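Local coordinates for protein HpuA (PDB 5EC6) that acts as an outer-membrane lipoprotein receptor for haemoglobin, probably serving the uptake of haem iron by Kingella denitrificans, at residues 105-110 against 115-120; 144-149 against 185-190. All coordinates share one frame; numbering follows the deposited sequence.

Contact 1: residues 105-110 against 115-120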
loop_
_atom_site.group_PDB
_atom_site.type_symbol
_atom_site.label_atom_id
_atom_site.label_comp_id
_atom_site.label_asym_id
_atom_site.label_seq_id
_atom_site.Cartn_x
_atom_site.Cartn_y
_atom_site.Cartn_z
ATOM N N HIS A 105 0.619 -10.329 -13.197
ATOM C CA HIS A 105 -0.556 -9.539 -13.554
ATOM C C HIS A 105 -0.225 -8.593 -14.693
ATOM O O HIS A 105 0.855 -8.013 -14.751
ATOM C CB HIS A 105 -1.101 -8.710 -12.383
ATOM C CG HIS A 105 -1.073 -9.421 -11.077
ATOM N ND1 HIS A 105 -2.213 -9.837 -10.447
ATOM C CD2 HIS A 105 -0.047 -9.734 -10.248
ATOM C CE1 HIS A 105 -1.900 -10.429 -9.313
ATOM N NE2 HIS A 105 -0.586 -10.392 -9.177
ATOM N N PRO A 106 -1.146 -8.446 -15.655
ATOM C CA PRO A 106 -0.933 -7.432 -16.677
ATOM C C PRO A 106 -1.115 -6.000 -16.129
ATOM O O PRO A 106 -1.981 -5.777 -15.298
ATOM C CB PRO A 106 -2.056 -7.757 -17.695
ATOM C CG PRO A 106 -3.167 -8.298 -16.872
ATOM C CD PRO A 106 -2.469 -9.097 -15.773
ATOM N N MET A 107 -0.312 -5.058 -16.591
ATOM C CA MET A 107 -0.480 -3.658 -16.255
ATOM C C MET A 107 -1.342 -2.994 -17.315
ATOM O O MET A 107 -1.319 -3.407 -18.491
ATOM C CB MET A 107 0.876 -2.983 -16.201
ATOM C CG MET A 107 1.829 -3.648 -15.202
ATOM S SD MET A 107 3.454 -2.856 -15.079
ATOM C CE MET A 107 3.097 -1.319 -14.273
ATOM N N GLN A 108 -2.097 -1.997 -16.929
ATOM C CA GLN A 108 -2.958 -1.316 -17.898
ATOM C C GLN A 108 -2.164 -0.357 -18.725
ATOM O O GLN A 108 -1.447 0.501 -18.205
ATOM C CB GLN A 108 -4.100 -0.596 -17.211
ATOM C CG GLN A 108 -5.097 0.015 -18.234
ATOM C CD GLN A 108 -6.338 0.624 -17.634
ATOM O OE1 GLN A 108 -6.424 0.920 -16.447
ATOM N NE2 GLN A 108 -7.352 0.849 -18.487
ATOM N N PRO A 109 -2.292 -0.432 -20.090
ATOM C CA PRO A 109 -1.643 0.612 -20.875
ATOM C C PRO A 109 -2.264 1.983 -20.735
ATOM O O PRO A 109 -3.459 2.098 -20.533
ATOM C CB PRO A 109 -1.820 0.114 -22.329
ATOM C CG PRO A 109 -3.040 -0.669 -22.269
ATOM C CD PRO A 109 -3.089 -1.344 -20.914
ATOM N N LEU A 110 -1.438 3.014 -20.839
ATOM C CA LEU A 110 -1.838 4.403 -20.648
ATOM C C LEU A 110 -1.775 5.193 -21.957
ATOM O O LEU A 110 -0.994 4.878 -22.844
ATOM C CB LEU A 110 -0.919 5.118 -19.654
ATOM C CG LEU A 110 -0.753 4.377 -18.304
ATOM C CD1 LEU A 110 0.227 5.135 -17.433
ATOM C CD2 LEU A 110 -2.112 4.203 -17.619
ATOM N N LYS A 115 2.515 2.376 -18.511
ATOM C CA LYS A 115 1.564 1.406 -17.969
ATOM C C LYS A 115 1.399 1.696 -16.464
ATOM O O LYS A 115 2.276 2.284 -15.853
ATOM C CB LYS A 115 2.018 -0.047 -18.127
ATOM C CG LYS A 115 2.430 -0.435 -19.548
ATOM C CD LYS A 115 2.865 -1.886 -19.605
ATOM C CE LYS A 115 3.395 -2.296 -20.978
ATOM N NZ LYS A 115 2.425 -1.958 -22.040
ATOM N N MET A 116 0.303 1.193 -15.917
ATOM C CA MET A 116 0.018 1.366 -14.473
ATOM C C MET A 116 -0.627 0.165 -13.861
ATOM O O MET A 116 -1.448 -0.532 -14.442
ATOM C CB MET A 116 -0.862 2.593 -14.288
ATOM C CG MET A 116 -1.243 2.911 -12.849
ATOM S SD MET A 116 -2.301 4.351 -12.854
ATOM C CE MET A 116 -2.765 4.459 -11.121
ATOM N N ILE A 117 -0.286 -0.096 -12.594
ATOM C CA ILE A 117 -1.070 -1.031 -11.807
ATOM C C ILE A 117 -1.082 -0.574 -10.331
ATOM O O ILE A 117 -0.155 0.137 -9.870
ATOM C CB ILE A 117 -0.457 -2.424 -11.902
ATOM C CG1 ILE A 117 -1.493 -3.498 -11.458
ATOM C CG2 ILE A 117 0.840 -2.496 -11.148
ATOM C CD1 ILE A 117 -1.269 -4.877 -11.952
ATOM N N ALA A 118 -2.158 -0.950 -9.635
ATOM C CA ALA A 118 -2.334 -0.678 -8.210
ATOM C C ALA A 118 -3.026 -1.862 -7.555
ATOM O O ALA A 118 -3.489 -2.805 -8.220
ATOM C CB ALA A 118 -3.108 0.588 -8.010
ATOM N N CYS A 119 -3.051 -1.886 -6.231
ATOM C CA CYS A 119 -3.718 -3.014 -5.522
ATOM C C CYS A 119 -5.198 -3.170 -5.898
ATOM O O CYS A 119 -5.923 -2.172 -6.051
ATOM C CB CYS A 119 -3.735 -2.807 -4.031
ATOM S SG CYS A 119 -3.857 -4.368 -3.033
ATOM N N CYS A 120 -5.660 -4.421 -6.004
ATOM C CA CYS A 120 -7.100 -4.676 -6.129
ATOM C C CYS A 120 -7.759 -4.588 -4.763
ATOM O O CYS A 120 -7.910 -5.594 -4.057
ATOM C CB CYS A 120 -7.380 -6.047 -6.759
ATOM S SG CYS A 120 -6.686 -7.481 -5.883
HETATM O O HOH W 1 0.190 -3.744 -20.800
#
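Strands 104-109 and 115-118 run antiparallel as the arms of a beta hairpin, with Q108 and M116 as a hydrogen-bonded pair and P109 and K115 as the non-hydrogen-bonded pair beside it. Two backbone bonds hold the first pair, Q108 N to M116 O and M116 N to Q108 O, each 3.0 Å long and about 28° short of straight at the hydrogen. Q108 O is used twice, since the CA-H of K115 also approaches it, CA to O 3.2 Å. A proline at 109 costs the hairpin no bond to strand 115-118, because its nitrogen sits at a non-hydrogen-bonded position; at the other end, the methyl CD1 of I117 comes within 3.5 Å of P106 O.

M107 and I117, both buried, pack against each other. Their side chains meet at about a right angle, and the bend of M107 at its last torsion (chi3 70°) sets CE against I117 CG2, 4.0 Å away. At the turn end L110 lays its fork over the start of the other strand: CD1 rests on K115 N, while CD2 reaches M116 CB at 3.9 Å. Beyond CB, M116 runs fully extended away from strand 104-109 and touches Y81 of strand 80-81. The Q108 side chain leaves the hairpin likewise, its NE2 bonded to P17 O. K115 instead stays alongside M107, CB to CB 3.7 Å, and a terminal bend brings NZ to a water, which accepts from K115 NZ and donates to M107 O at 2.8 Å.

Contact 2: residues 144-149 against 185-190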
loop_
_atom_site.group_PDB
_atom_site.type_symbol
_atom_site.label_atom_id
_atom_site.label_comp_id
_atom_site.label_asym_id
_atom_site.label_seq_id
_atom_site.Cartn_x
_atom_site.Cartn_y
_atom_site.Cartn_z
ATOM N N PRO A 144 6.803 5.188 -20.969
ATOM C CA PRO A 144 6.985 4.680 -22.335
ATOM C C PRO A 144 8.415 4.205 -22.601
ATOM O O PRO A 144 8.612 3.273 -23.406
ATOM C CB PRO A 144 6.578 5.869 -23.209
ATOM C CG PRO A 144 6.416 7.024 -22.333
ATOM C CD PRO A 144 6.180 6.516 -20.950
ATOM N N SER A 145 9.385 4.779 -21.913
ATOM C CA SER A 145 10.773 4.263 -21.992
ATOM C C SER A 145 11.108 3.010 -21.173
ATOM O O SER A 145 12.247 2.549 -21.187
ATOM C CB SER A 145 11.766 5.393 -21.770
ATOM O OG SER A 145 11.697 5.878 -20.437
ATOM N N LYS A 146 10.126 2.471 -20.452
ATOM C CA LYS A 146 10.213 1.245 -19.689
ATOM C C LYS A 146 10.976 1.378 -18.396
ATOM O O LYS A 146 11.284 0.369 -17.779
ATOM C CB LYS A 146 10.806 0.073 -20.481
ATOM C CG LYS A 146 10.179 -0.169 -21.826
ATOM C CD LYS A 146 8.736 -0.515 -21.692
ATOM C CE LYS A 146 8.092 -0.840 -23.021
ATOM N NZ LYS A 146 6.663 -1.167 -22.718
ATOM N N THR A 147 11.249 2.586 -17.953
ATOM C CA THR A 147 11.682 2.783 -16.574
ATOM C C THR A 147 10.444 2.814 -15.669
ATOM O O THR A 147 9.352 3.131 -16.127
ATOM C CB THR A 147 12.474 4.068 -16.448
ATOM O OG1 THR A 147 11.686 5.184 -16.854
ATOM C CG2 THR A 147 13.709 4.000 -17.338
ATOM N N VAL A 148 10.630 2.473 -14.398
ATOM C CA VAL A 148 9.495 2.186 -13.491
ATOM C C VAL A 148 9.662 3.032 -12.239
ATOM O O VAL A 148 10.772 3.178 -11.715
ATOM C CB VAL A 148 9.469 0.665 -13.156
ATOM C CG1 VAL A 148 8.421 0.293 -12.097
ATOM C CG2 VAL A 148 9.163 -0.135 -14.396
ATOM N N SER A 149 8.542 3.563 -11.720
ATOM C CA SER A 149 8.490 4.125 -10.367
ATOM C C SER A 149 7.442 3.390 -9.547
ATOM O O SER A 149 6.242 3.446 -9.872
ATOM C CB SER A 149 8.209 5.607 -10.394
ATOM O OG SER A 149 8.272 6.124 -9.097
ATOM N N LYS A 185 8.460 -6.943 -13.649
ATOM C CA LYS A 185 9.407 -7.737 -14.437
ATOM C C LYS A 185 8.839 -7.902 -15.829
ATOM O O LYS A 185 7.720 -8.395 -15.979
ATOM C CB LYS A 185 9.573 -9.123 -13.841
ATOM C CG LYS A 185 10.248 -10.107 -14.816
ATOM C CD LYS A 185 10.698 -11.383 -14.118
ATOM C CE LYS A 185 9.512 -12.266 -13.771
ATOM N NZ LYS A 185 10.021 -13.406 -12.983
ATOM N N ASN A 186 9.587 -7.478 -16.850
ATOM C CA ASN A 186 9.169 -7.775 -18.230
ATOM C C ASN A 186 7.740 -7.415 -18.506
ATOM O O ASN A 186 6.920 -8.287 -18.852
ATOM C CB ASN A 186 9.313 -9.270 -18.512
ATOM C CG ASN A 186 10.726 -9.659 -18.835
ATOM O OD1 ASN A 186 11.255 -10.627 -18.279
ATOM N ND2 ASN A 186 11.357 -8.902 -19.735
ATOM N N ASP A 187 7.439 -6.139 -18.360
ATOM C CA ASP A 187 6.124 -5.591 -18.673
ATOM C C ASP A 187 4.940 -6.069 -17.797
ATOM O O ASP A 187 3.804 -5.577 -17.959
ATOM C CB ASP A 187 5.807 -5.754 -20.193
ATOM C CG ASP A 187 6.267 -4.564 -21.019
ATOM O OD1 ASP A 187 7.029 -3.721 -20.491
ATOM O OD2 ASP A 187 5.861 -4.472 -22.203
ATOM N N ARG A 188 5.218 -6.954 -16.828
ATOM C CA ARG A 188 4.176 -7.436 -15.937
ATOM C C ARG A 188 4.477 -7.043 -14.501
ATOM O O ARG A 188 5.624 -6.913 -14.084
ATOM C CB ARG A 188 4.013 -8.931 -16.034
ATOM C CG ARG A 188 3.194 -9.210 -17.316
ATOM C CD ARG A 188 3.134 -10.660 -17.589
ATOM N NE ARG A 188 2.092 -11.320 -16.832
ATOM C CZ ARG A 188 0.789 -11.293 -17.071
ATOM N NH1 ARG A 188 0.231 -10.566 -18.072
ATOM N NH2 ARG A 188 0.023 -12.021 -16.278
ATOM N N ALA A 189 3.413 -6.885 -13.778
ATOM C CA ALA A 189 3.498 -6.814 -12.339
ATOM C C ALA A 189 3.610 -8.198 -11.731
ATOM O O ALA A 189 2.872 -9.119 -12.096
ATOM C CB ALA A 189 2.251 -6.119 -11.808
ATOM N N VAL A 190 4.518 -8.353 -10.773
ATOM C CA VAL A 190 4.712 -9.620 -10.124
ATOM C C VAL A 190 4.584 -9.399 -8.610
ATOM O O VAL A 190 5.012 -8.369 -8.084
ATOM C CB VAL A 190 6.050 -10.280 -10.497
ATOM C CG1 VAL A 190 6.009 -10.700 -11.969
ATOM C CG2 VAL A 190 7.263 -9.400 -10.276
HETATM O O HOH W 2 4.559 -1.997 -24.096
#
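K146 and D187 make this contact between them, a salt bridge at the protein surface joining two connections that lie far apart in sequence. The lysine comes from the loop between strands 136-142 and 148-154; the aspartate occupies the third position of a type I' turn, K185 to R188, that closes the hairpin of strands 174-185 and 188-191. K146 NZ lies 3.4 Å from both D187 OD1 and D187 OD2; at that length the two hydrogen bonds of the salt bridge are weak, and neither oxygen is nearer. A bend at the second torsion of K146 (chi2 -62°) turns the chain, which is straight from there on, and its CD passes 3.8 Å from D187 OD1. The ammonium has a closer partner in a water, which accepts from K146 NZ at 2.6 Å and donates weakly to D187 OD2, bridging the two charges a second time. The backbones themselves stay well separated, 8.0 Å between the CA atoms of K146 and D187. K115 of strand 115-118 touches both side chains, and M142 at the end of strand 136-142 packs on D187, while V148 of strand 148-154 touches V184 of strand 174-185.

Contact 1 closes before contact 2 opens along the chain, and their centres lie 10 Å apart on the same side of the molecule. Strand 104-109 is flanked by 115-118 and 188-191, both antiparallel to it, so the hairpin of contact 1 is directly joined to the second segment of contact 2; H105 N lies 2.8 Å from A189 O, a probable hydrogen bond. In the other direction, 115-118 pairs with 136-142, which pairs in turn with 148-154. The surface bridge of contact 2 therefore spans the ends of strands already linked through the buried hairpin. K115 connects the two contacts, its methylene CE packing 3.5 Å from D187 OD2, and its charge probably adds to the positive field there.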